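Local coordinates for protein manganese-dependent ADP-ribose/CDP-alcohol diphosphatase (Danio rerio, PDB 2NXF) that probably hydrolyses ADP-ribose, CDP-choline and related CDP-alcohols, cutting their diphosphate link at a two-metal centre, at residues 14-19 with 34-39; 30-35 with 288-293; 58-63 with 95-100. One frame throughout, in Å; residues are numbered along the deposited sequence.

Contact 3 is the buried one. It joins the loop after strand 54-57 to the start of helix 96-101, and carboxylates, backbone N-H groups and zinc ions carry it. Contact 1 is partly buried: its loop follows strand 6-11 and packs on the start of helix 35-49. Contact 2 lies at the surface, where strand 30-31 meets the 288-293 loop through a CH-pi contact between Tyr32 and Pro290 and a salt bridge. Contacts 1 and 2 share Arg34 and Gly35. All three reach the same phosphate ion, and contacts 1 and 3 share one zinc ion. Gln15 of contact 1 also hydrogen-bonds Asp63 of contact 3.

Contact 1: 14-19 with 34-39; sequences VQYADI and RGSADL. With ZN (zinc ion), chain B; PO4 (phosphate ion), chain F.
Ser36 packs against the backbone of Val14 and Tyr16, and this is the tight half of the contact. Ser36 CB sits 3.1 Å from Val14 O and also touches Val14 CG1. In the conformer described here, Ser36 OG lies in the plane of the Tyr16 ring, at the edge, and is hydrogen-bonded to Tyr33 O. Tyr16 CG is anti to the backbone N (chi1 172°), which carries the ring alongside Ala37, with Tyr16 CD1 3.7 Å from Ala37 CB. Residues of helix 72-84 also pack on this ring.

The 14-19 loop follows strand 6-11 and belongs to the metal centre of the calcineurin-like phosphoesterase fold. Gln15 turns from the helix to this centre. Gln15 OE1 binds one zinc ion at 2.0 Å, and Asp13, Asp60 and His267 bind the same ion. Gln15 NE2 hydrogen-bonds Asp63 and weakly a phosphate oxygen.

Toward solvent the packing gives way to charge and water. The extended chain of Arg34 brings Arg34 NE to Asp18 OD1 at 2.7 Å, in a nearly straight salt bridge (173°). The oxygen lies in the guanidinium plane, but the carboxylate is turned 74° from it. Ile19 C lies over one guanidinium face. A water bridges the backbones, donating to Ile19 O and accepting from Arg34 N.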
loop_
_atom_site.group_PDB
_atom_site.type_symbol
_atom_site.label_atom_id
_atom_site.label_comp_id
_atom_site.label_asym_id
_atom_site.label_seq_id
_atom_site.Cartn_x
_atom_site.Cartn_y
_atom_site.Cartn_z
ATOM N N VAL A 14 5.505 7.948 2.212
ATOM C CA VAL A 14 6.540 9.004 2.211
ATOM C C VAL A 14 5.838 10.381 2.145
ATOM O O VAL A 14 6.096 11.275 2.959
ATOM C CB VAL A 14 7.537 8.812 1.041
ATOM C CG1 VAL A 14 8.541 9.986 0.972
ATOM C CG2 VAL A 14 8.285 7.469 1.161
ATOM N N GLN A 15 4.926 10.526 1.180
ATOM C CA GLN A 15 4.072 11.721 1.061
ATOM C C GLN A 15 4.867 13.022 1.025
ATOM O O GLN A 15 4.500 14.008 1.659
ATOM C CB GLN A 15 2.971 11.751 2.147
ATOM C CG GLN A 15 1.664 11.251 1.571
ATOM C CD GLN A 15 0.633 10.879 2.604
ATOM O OE1 GLN A 15 0.515 9.704 2.989
ATOM N NE2 GLN A 15 -0.129 11.864 3.050
ATOM N N TYR A 16 5.963 12.991 0.273
ATOM C CA TYR A 16 6.847 14.157 0.140
ATOM C C TYR A 16 6.112 15.352 -0.465
ATOM O O TYR A 16 5.271 15.184 -1.343
ATOM C CB TYR A 16 8.065 13.809 -0.743
ATOM C CG TYR A 16 8.872 15.033 -1.061
ATOM C CD1 TYR A 16 9.656 15.640 -0.075
ATOM C CD2 TYR A 16 8.811 15.629 -2.322
ATOM C CE1 TYR A 16 10.395 16.786 -0.354
ATOM C CE2 TYR A 16 9.531 16.780 -2.601
ATOM C CZ TYR A 16 10.319 17.356 -1.610
ATOM O OH TYR A 16 11.037 18.508 -1.855
ATOM N N ALA A 17 6.426 16.541 0.031
ATOM C CA ALA A 17 6.061 17.808 -0.622
ATOM C C ALA A 17 7.013 18.877 -0.141
ATOM O O ALA A 17 7.463 18.845 1.009
ATOM C CB ALA A 17 4.602 18.187 -0.307
ATOM N N ASP A 18 7.314 19.838 -1.013
ATOM C CA ASP A 18 8.220 20.931 -0.665
ATOM C C ASP A 18 7.422 22.064 -0.016
ATOM O O ASP A 18 7.296 23.172 -0.570
ATOM C CB ASP A 18 8.975 21.423 -1.913
ATOM C CG ASP A 18 10.070 22.427 -1.581
ATOM O OD1 ASP A 18 10.451 22.573 -0.389
ATOM O OD2 ASP A 18 10.536 23.117 -2.521
ATOM N N ILE A 19 6.876 21.773 1.167
ATOM C CA ILE A 19 6.011 22.713 1.886
ATOM C C ILE A 19 6.296 22.603 3.384
ATOM O O ILE A 19 6.897 21.626 3.836
ATOM C CB ILE A 19 4.503 22.431 1.643
ATOM C CG1 ILE A 19 4.099 21.039 2.162
ATOM C CG2 ILE A 19 4.131 22.577 0.165
ATOM C CD1 ILE A 19 2.678 20.579 1.762
ATOM N N ARG A 34 8.746 17.904 4.138
ATOM C CA ARG A 34 10.116 17.973 3.603
ATOM C C ARG A 34 11.014 16.885 4.183
ATOM O O ARG A 34 11.840 16.311 3.462
ATOM C CB ARG A 34 10.729 19.351 3.820
ATOM C CG ARG A 34 10.085 20.421 2.952
ATOM C CD ARG A 34 10.843 21.733 3.109
ATOM N NE ARG A 34 10.227 22.775 2.296
ATOM C CZ ARG A 34 9.641 23.871 2.772
ATOM N NH1 ARG A 34 9.590 24.105 4.082
ATOM N NH2 ARG A 34 9.108 24.747 1.922
ATOM N N GLY A 35 10.853 16.605 5.481
ATOM C CA GLY A 35 11.672 15.604 6.180
ATOM C C GLY A 35 11.520 14.201 5.620
ATOM O O GLY A 35 12.425 13.369 5.755
ATOM N N SER A 36 10.387 13.941 4.973
ATOM C CA SER A 36 10.136 12.622 4.397
ATOM C C SER A 36 11.220 12.226 3.403
ATOM O O SER A 36 11.589 11.059 3.335
ATOM C CB SER A 36 8.767 12.557 3.729
ATOM O OG SER A 36 8.715 13.421 2.621
ATOM N N ALA A 37 11.736 13.198 2.652
ATOM C CA ALA A 37 12.784 12.893 1.668
ATOM C C ALA A 37 14.110 12.526 2.347
ATOM O O ALA A 37 14.884 11.730 1.801
ATOM C CB ALA A 37 12.964 14.053 0.698
ATOM N N ASP A 38 14.367 13.106 3.526
ATOM C CA ASP A 38 15.561 12.785 4.329
ATOM C C ASP A 38 15.456 11.364 4.888
ATOM O O ASP A 38 16.446 10.614 4.876
ATOM C CB ASP A 38 15.725 13.785 5.470
ATOM C CG ASP A 38 15.974 15.206 4.977
ATOM O OD1 ASP A 38 16.570 15.391 3.890
ATOM O OD2 ASP A 38 15.579 16.148 5.691
ATOM N N LEU A 39 14.268 10.989 5.369
ATOM C CA LEU A 39 14.057 9.622 5.836
ATOM C C LEU A 39 14.192 8.631 4.673
ATOM O O LEU A 39 14.823 7.577 4.812
ATOM C CB LEU A 39 12.689 9.461 6.535
ATOM C CG LEU A 39 12.565 10.237 7.860
ATOM C CD1 LEU A 39 11.208 9.974 8.492
ATOM C CD2 LEU A 39 13.659 9.888 8.884
HETATM ZN ZN ZN B . -0.800 8.304 3.513
HETATM P P PO4 F . -3.704 9.865 3.963
HETATM O O1 PO4 F . -4.109 9.415 5.349
HETATM O O2 PO4 F . -4.202 11.278 3.730
HETATM O O3 PO4 F . -2.197 9.965 3.815
HETATM O O4 PO4 F . -4.215 8.917 2.921
HETATM O O HOH W 1 8.035 20.150 5.793
HETATM O O HOH W 2 -2.571 7.178 3.948
#

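Contact 2: 30-35 with 288-293. With PO4 (phosphate ion), chain F.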
loop_
_atom_site.group_PDB
_atom_site.type_symbol
_atom_site.label_atom_id
_atom_site.label_comp_id
_atom_site.label_asym_id
_atom_site.label_seq_id
_atom_site.Cartn_x
_atom_site.Cartn_y
_atom_site.Cartn_z
ATOM N N ARG A 30 1.405 15.288 13.358
ATOM C CA ARG A 30 2.123 16.255 12.531
ATOM C C ARG A 30 2.562 15.569 11.248
ATOM O O ARG A 30 2.890 14.375 11.264
ATOM C CB ARG A 30 3.341 16.785 13.303
ATOM C CG ARG A 30 4.162 17.845 12.575
ATOM C CD ARG A 30 4.901 18.740 13.585
ATOM N NE ARG A 30 5.887 19.594 12.921
ATOM C CZ ARG A 30 6.668 20.478 13.535
ATOM N NH1 ARG A 30 6.594 20.653 14.859
ATOM N NH2 ARG A 30 7.529 21.192 12.821
ATOM N N ARG A 31 2.577 16.321 10.147
ATOM C CA ARG A 31 3.042 15.804 8.853
ATOM C C ARG A 31 4.318 16.522 8.404
ATOM O O ARG A 31 4.339 17.742 8.235
ATOM C CB ARG A 31 1.914 15.860 7.809
ATOM C CG ARG A 31 0.918 14.764 8.112
ATOM C CD ARG A 31 -0.190 14.586 7.129
ATOM N NE ARG A 31 -1.090 13.541 7.629
ATOM C CZ ARG A 31 -2.002 12.913 6.895
ATOM N NH1 ARG A 31 -2.147 13.195 5.594
ATOM N NH2 ARG A 31 -2.765 11.990 7.464
ATOM N N TYR A 32 5.390 15.746 8.257
ATOM C CA TYR A 32 6.732 16.276 8.078
ATOM C C TYR A 32 7.088 16.180 6.594
ATOM O O TYR A 32 7.850 15.312 6.190
ATOM C CB TYR A 32 7.699 15.452 8.931
ATOM C CG TYR A 32 7.402 15.551 10.412
ATOM C CD1 TYR A 32 7.915 16.597 11.160
ATOM C CD2 TYR A 32 6.606 14.594 11.056
ATOM C CE1 TYR A 32 7.649 16.700 12.525
ATOM C CE2 TYR A 32 6.331 14.682 12.426
ATOM C CZ TYR A 32 6.856 15.732 13.144
ATOM O OH TYR A 32 6.605 15.853 14.494
ATOM N N TYR A 33 6.506 17.074 5.789
ATOM C CA TYR A 33 6.521 16.924 4.327
ATOM C C TYR A 33 7.937 16.929 3.740
ATOM O O TYR A 33 8.287 16.063 2.922
ATOM C CB TYR A 33 5.650 18.018 3.663
ATOM C CG TYR A 33 4.177 17.888 4.017
ATOM C CD1 TYR A 33 3.385 16.849 3.443
ATOM C CD2 TYR A 33 3.567 18.774 4.903
ATOM C CE1 TYR A 33 2.042 16.709 3.763
ATOM C CE2 TYR A 33 2.198 18.637 5.210
ATOM C CZ TYR A 33 1.465 17.601 4.645
ATOM O OH TYR A 33 0.132 17.447 4.957
ATOM N N ARG A 34 8.746 17.904 4.138
ATOM C CA ARG A 34 10.116 17.973 3.603
ATOM C C ARG A 34 11.014 16.885 4.183
ATOM O O ARG A 34 11.840 16.311 3.462
ATOM C CB ARG A 34 10.729 19.351 3.820
ATOM C CG ARG A 34 10.085 20.421 2.952
ATOM C CD ARG A 34 10.843 21.733 3.109
ATOM N NE ARG A 34 10.227 22.775 2.296
ATOM C CZ ARG A 34 9.641 23.871 2.772
ATOM N NH1 ARG A 34 9.590 24.105 4.082
ATOM N NH2 ARG A 34 9.108 24.747 1.922
ATOM N N GLY A 35 10.853 16.605 5.481
ATOM C CA GLY A 35 11.672 15.604 6.180
ATOM C C GLY A 35 11.520 14.201 5.620
ATOM O O GLY A 35 12.425 13.369 5.755
ATOM N N GLU A 288 4.283 10.843 8.970
ATOM C CA GLU A 288 3.992 11.280 10.347
ATOM C C GLU A 288 5.138 10.976 11.310
ATOM O O GLU A 288 4.966 11.063 12.523
ATOM C CB GLU A 288 2.662 10.705 10.829
ATOM C CG GLU A 288 1.500 11.416 10.113
ATOM C CD GLU A 288 0.129 10.882 10.449
ATOM O OE1 GLU A 288 0.003 10.080 11.391
ATOM O OE2 GLU A 288 -0.829 11.295 9.750
ATOM N N THR A 289 6.291 10.636 10.736
ATOM C CA THR A 289 7.516 10.338 11.503
ATOM C C THR A 289 8.434 11.590 11.602
ATOM O O THR A 289 8.865 12.098 10.562
ATOM C CB THR A 289 8.279 9.202 10.878
ATOM O OG1 THR A 289 7.389 8.092 10.681
ATOM C CG2 THR A 289 9.458 8.787 11.776
ATOM N N PRO A 290 8.738 12.076 12.824
ATOM C CA PRO A 290 9.622 13.249 12.922
ATOM C C PRO A 290 11.075 12.901 12.616
ATOM O O PRO A 290 11.436 11.725 12.608
ATOM C CB PRO A 290 9.463 13.695 14.386
ATOM C CG PRO A 290 9.108 12.456 15.111
ATOM C CD PRO A 290 8.260 11.643 14.158
ATOM N N PRO A 291 11.911 13.922 12.346
ATOM C CA PRO A 291 13.298 13.685 11.970
ATOM C C PRO A 291 14.122 12.931 13.012
ATOM O O PRO A 291 15.146 12.366 12.668
ATOM C CB PRO A 291 13.863 15.111 11.817
ATOM C CG PRO A 291 12.702 15.910 11.440
ATOM C CD PRO A 291 11.583 15.361 12.300
ATOM N N HIS A 292 13.703 12.959 14.275
ATOM C CA HIS A 292 14.427 12.214 15.310
ATOM C C HIS A 292 14.037 10.727 15.360
ATOM O O HIS A 292 14.549 9.969 16.194
ATOM C CB HIS A 292 14.259 12.860 16.676
ATOM C CG HIS A 292 12.841 13.005 17.118
ATOM N ND1 HIS A 292 12.127 14.174 16.952
ATOM C CD2 HIS A 292 12.003 12.131 17.727
ATOM C CE1 HIS A 292 10.909 14.016 17.448
ATOM N NE2 HIS A 292 10.808 12.785 17.926
ATOM N N SER A 293 13.135 10.327 14.473
ATOM C CA SER A 293 12.624 8.961 14.464
ATOM C C SER A 293 12.866 8.330 13.071
ATOM O O SER A 293 13.717 8.810 12.301
ATOM C CB SER A 293 11.136 8.996 14.888
ATOM O OG SER A 293 10.577 7.693 14.915
HETATM P P PO4 F . -3.704 9.865 3.963
HETATM O O1 PO4 F . -4.109 9.415 5.349
HETATM O O2 PO4 F . -4.202 11.278 3.730
HETATM O O3 PO4 F . -2.197 9.965 3.815
HETATM O O4 PO4 F . -4.215 8.917 2.921
HETATM O O HOH W 3 3.204 12.811 13.906
#
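Pro290 sits over one face of the Tyr32 ring, with its CA above the ring centre. Pro290 CA stands 3.6 Å from the Tyr32 centroid and only 12° off the normal, a CH-pi contact, while Pro290 CB meets Tyr32 CZ at 3.5 Å. Arg30 CG covers the opposite face, so the ring is sandwiched. Pro291 CD touches Tyr32 CD1 obliquely, and Thr289 O comes within 3.4 Å of Tyr32 CD2. Next to this, Pro290 to Ser293 form a type I beta turn, closed by a bond from Ser293 N to Pro290 O. With an alanine at Tyr32, Pro290 and Arg30 CG would probably lose the ring between them, leaving a gap at this surface.

Arg31 can be followed outward. From CB, CG leaves anti to the carbonyl carbon (chi1 -74°), and the chain then runs extended to NE. Arg31 CG passes 3.9 Å from Glu288 CG. Arg31 NE donates to Glu288 OE2 at 3.1 Å, on that oxygen's anti lone pair, with the oxygen tilted from the guanidinium plane. NH2 gives the same oxygen a weak second bond. Arg31 NH1 points on to the phosphate, where it makes a long, weak bond of 3.4 Å to O2, almost straight and at the guanidinium edge.

The backbones also meet. Glu288 CA makes a CA-H...O contact with Arg30 O, and a water donates to both Arg30 O and Glu288 O. The contact thus ties the two-stranded sheet of 22-23 and 30-31 to the loop before strand 295-301.

Glu288 is a second-shell residue: its OE2 holds both ND1 of the zinc ligand His267 and the arginine that reaches the phosphate. This probably steadies both and keeps positive charge facing the anion.

Contact 3: 58-63 with 95-100; sequences LGDIID and GNHEFY. With ZN (zinc ion), chain C; ZN (zinc ion), chain B; PO4 (phosphate ion), chain F.
The His97 ring meets Asp60 OD1 at its edge, in plane, and the phosphate O2 also lies at the edge in that plane. Over one face of the ring sits Tyr100 CE2, 3.6 Å above the plane of His97. The Tyr100 ring is covered on one face by Asn96 O. The carboxylate of Asp63 runs beside His97, with its plane turned 40° from the ring. Both have further partners: His97 ND1 accepts from Gly64 N, and Asp63 OD2 caps His65 N ahead of helix 65-68.

Asp60 divides its oxygens. Asp60 OD2 bridges both zinc ions at 2.2 Å each. Asp60 OD1 accepts from His97 N at 2.9 Å, near the start of helix 96-101, and is met from above the carboxylate plane. Asn96 OD1 binds one of these ions at 2.1 Å, beside His228 and His265, while its ND2 donates to the phosphate O4 and, in the amide plane, to Tyr100 OH.

Glu98 is bent at chi2 (74°), which folds its carboxylate back to the 58-63 loop. Glu98 OE2 takes Ile61 N at 2.8 Å. OE1 accepts from Asp60 N, through its syn lone pair, and from Gly95 N, the N-cap residue.

Gly59 to Asp63 match the GDxxD motif and Gly95 to Glu98 the GNHE motif of metallophosphoesterases. His97 NE2 gives the phosphate O2 a nearly straight bond of 2.8 Å. Two zinc ions, the amide and the imidazole thus grip the phosphate. It probably comes from the crystallisation liquor, and sits where a substrate phosphate may be held. Three backbone N-H bonds to Glu98 probably offset the charge of that carboxylate beside Asp60.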
loop_
_atom_site.group_PDB
_atom_site.type_symbol
_atom_site.label_atom_id
_atom_site.label_comp_id
_atom_site.label_asym_id
_atom_site.label_seq_id
_atom_site.Cartn_x
_atom_site.Cartn_y
_atom_site.Cartn_z
ATOM N N LEU A 58 4.666 1.289 -0.448
ATOM C CA LEU A 58 3.255 0.987 -0.278
ATOM C C LEU A 58 2.302 2.135 -0.661
ATOM O O LEU A 58 1.092 2.059 -0.394
ATOM C CB LEU A 58 3.006 0.533 1.173
ATOM C CG LEU A 58 3.249 -0.963 1.509
ATOM C CD1 LEU A 58 2.255 -1.857 0.738
ATOM C CD2 LEU A 58 4.649 -1.362 1.198
ATOM N N GLY A 59 2.823 3.169 -1.323
ATOM C CA GLY A 59 1.947 4.200 -1.899
ATOM C C GLY A 59 1.969 5.483 -1.096
ATOM O O GLY A 59 2.626 5.564 -0.041
ATOM N N ASP A 60 1.188 6.458 -1.580
ATOM C CA ASP A 60 1.232 7.831 -1.079
ATOM C C ASP A 60 2.670 8.315 -1.060
ATOM O O ASP A 60 3.115 8.865 -0.052
ATOM C CB ASP A 60 0.634 7.931 0.334
ATOM C CG ASP A 60 -0.889 7.803 0.354
ATOM O OD1 ASP A 60 -1.521 7.661 -0.713
ATOM O OD2 ASP A 60 -1.452 7.796 1.451
ATOM N N ILE A 61 3.398 8.125 -2.170
ATOM C CA ILE A 61 4.824 8.524 -2.201
ATOM C C ILE A 61 4.995 10.054 -2.278
ATOM O O ILE A 61 5.999 10.589 -1.808
ATOM C CB ILE A 61 5.591 7.791 -3.317
ATOM C CG1 ILE A 61 7.091 7.758 -2.990
ATOM C CG2 ILE A 61 5.227 8.373 -4.701
ATOM C CD1 ILE A 61 7.937 7.020 -4.020
ATOM N N ILE A 62 4.013 10.759 -2.860
ATOM C CA ILE A 62 4.023 12.225 -2.793
ATOM C C ILE A 62 2.665 12.701 -2.323
ATOM O O ILE A 62 1.667 12.045 -2.591
ATOM C CB ILE A 62 4.376 12.908 -4.149
ATOM C CG1 ILE A 62 3.402 12.502 -5.258
ATOM C CG2 ILE A 62 5.844 12.622 -4.560
ATOM C CD1 ILE A 62 3.429 13.489 -6.447
ATOM N N ASP A 63 2.621 13.838 -1.635
ATOM C CA ASP A 63 1.344 14.287 -1.051
ATOM C C ASP A 63 0.441 14.937 -2.092
ATOM O O ASP A 63 0.925 15.566 -3.036
ATOM C CB ASP A 63 1.602 15.284 0.079
ATOM C CG ASP A 63 0.404 15.434 0.985
ATOM O OD1 ASP A 63 0.196 14.557 1.850
ATOM O OD2 ASP A 63 -0.341 16.402 0.806
ATOM N N GLY A 95 -1.610 4.537 -4.062
ATOM C CA GLY A 95 -2.555 4.902 -3.001
ATOM C C GLY A 95 -3.348 6.165 -3.313
ATOM O O GLY A 95 -3.272 6.736 -4.419
ATOM N N ASN A 96 -4.138 6.612 -2.341
ATOM C CA ASN A 96 -5.000 7.781 -2.579
ATOM C C ASN A 96 -4.260 9.032 -3.042
ATOM O O ASN A 96 -4.749 9.722 -3.926
ATOM C CB ASN A 96 -5.986 8.075 -1.428
ATOM C CG ASN A 96 -5.317 8.170 -0.066
ATOM O OD1 ASN A 96 -4.524 7.307 0.308
ATOM N ND2 ASN A 96 -5.655 9.220 0.684
ATOM N N HIS A 97 -3.073 9.297 -2.496
ATOM C CA HIS A 97 -2.336 10.513 -2.886
ATOM C C HIS A 97 -1.795 10.469 -4.305
ATOM O O HIS A 97 -1.670 11.506 -4.965
ATOM C CB HIS A 97 -1.281 10.863 -1.836
ATOM C CG HIS A 97 -1.891 11.445 -0.604
ATOM N ND1 HIS A 97 -1.951 12.802 -0.378
ATOM C CD2 HIS A 97 -2.547 10.862 0.428
ATOM C CE1 HIS A 97 -2.579 13.029 0.762
ATOM N NE2 HIS A 97 -2.961 11.871 1.267
ATOM N N GLU A 98 -1.478 9.271 -4.797
ATOM C CA GLU A 98 -1.180 9.148 -6.234
ATOM C C GLU A 98 -2.353 9.644 -7.062
ATOM O O GLU A 98 -2.157 10.412 -8.018
ATOM C CB GLU A 98 -0.849 7.703 -6.620
ATOM C CG GLU A 98 0.611 7.304 -6.357
ATOM C CD GLU A 98 0.934 7.091 -4.878
ATOM O OE1 GLU A 98 0.014 6.757 -4.117
ATOM O OE2 GLU A 98 2.119 7.235 -4.513
ATOM N N PHE A 99 -3.565 9.199 -6.715
ATOM C CA PHE A 99 -4.752 9.621 -7.483
ATOM C C PHE A 99 -5.141 11.096 -7.326
ATOM O O PHE A 99 -5.760 11.685 -8.229
ATOM C CB PHE A 99 -5.937 8.688 -7.221
ATOM C CG PHE A 99 -5.664 7.269 -7.606
ATOM C CD1 PHE A 99 -5.589 6.891 -8.954
ATOM C CD2 PHE A 99 -5.440 6.309 -6.635
ATOM C CE1 PHE A 99 -5.319 5.541 -9.301
ATOM C CE2 PHE A 99 -5.159 4.971 -6.971
ATOM C CZ PHE A 99 -5.095 4.597 -8.314
ATOM N N TYR A 100 -4.789 11.689 -6.190
ATOM C CA TYR A 100 -5.007 13.123 -6.003
ATOM C C TYR A 100 -4.125 13.899 -6.978
ATOM O O TYR A 100 -4.530 14.946 -7.476
ATOM C CB TYR A 100 -4.659 13.577 -4.577
ATOM C CG TYR A 100 -5.485 12.956 -3.469
ATOM C CD1 TYR A 100 -6.792 12.513 -3.693
ATOM C CD2 TYR A 100 -4.963 12.842 -2.180
ATOM C CE1 TYR A 100 -7.549 11.941 -2.672
ATOM C CE2 TYR A 100 -5.697 12.271 -1.146
ATOM C CZ TYR A 100 -6.985 11.809 -1.396
ATOM O OH TYR A 100 -7.692 11.219 -0.370
HETATM ZN ZN ZN C . -3.298 6.759 1.969
HETATM ZN ZN ZN B . -0.800 8.304 3.513
HETATM P P PO4 F . -3.704 9.865 3.963
HETATM O O1 PO4 F . -4.109 9.415 5.349
HETATM O O2 PO4 F . -4.202 11.278 3.730
HETATM O O3 PO4 F . -2.197 9.965 3.815
HETATM O O4 PO4 F . -4.215 8.917 2.921
HETATM O O HOH W 2 -2.571 7.178 3.948
#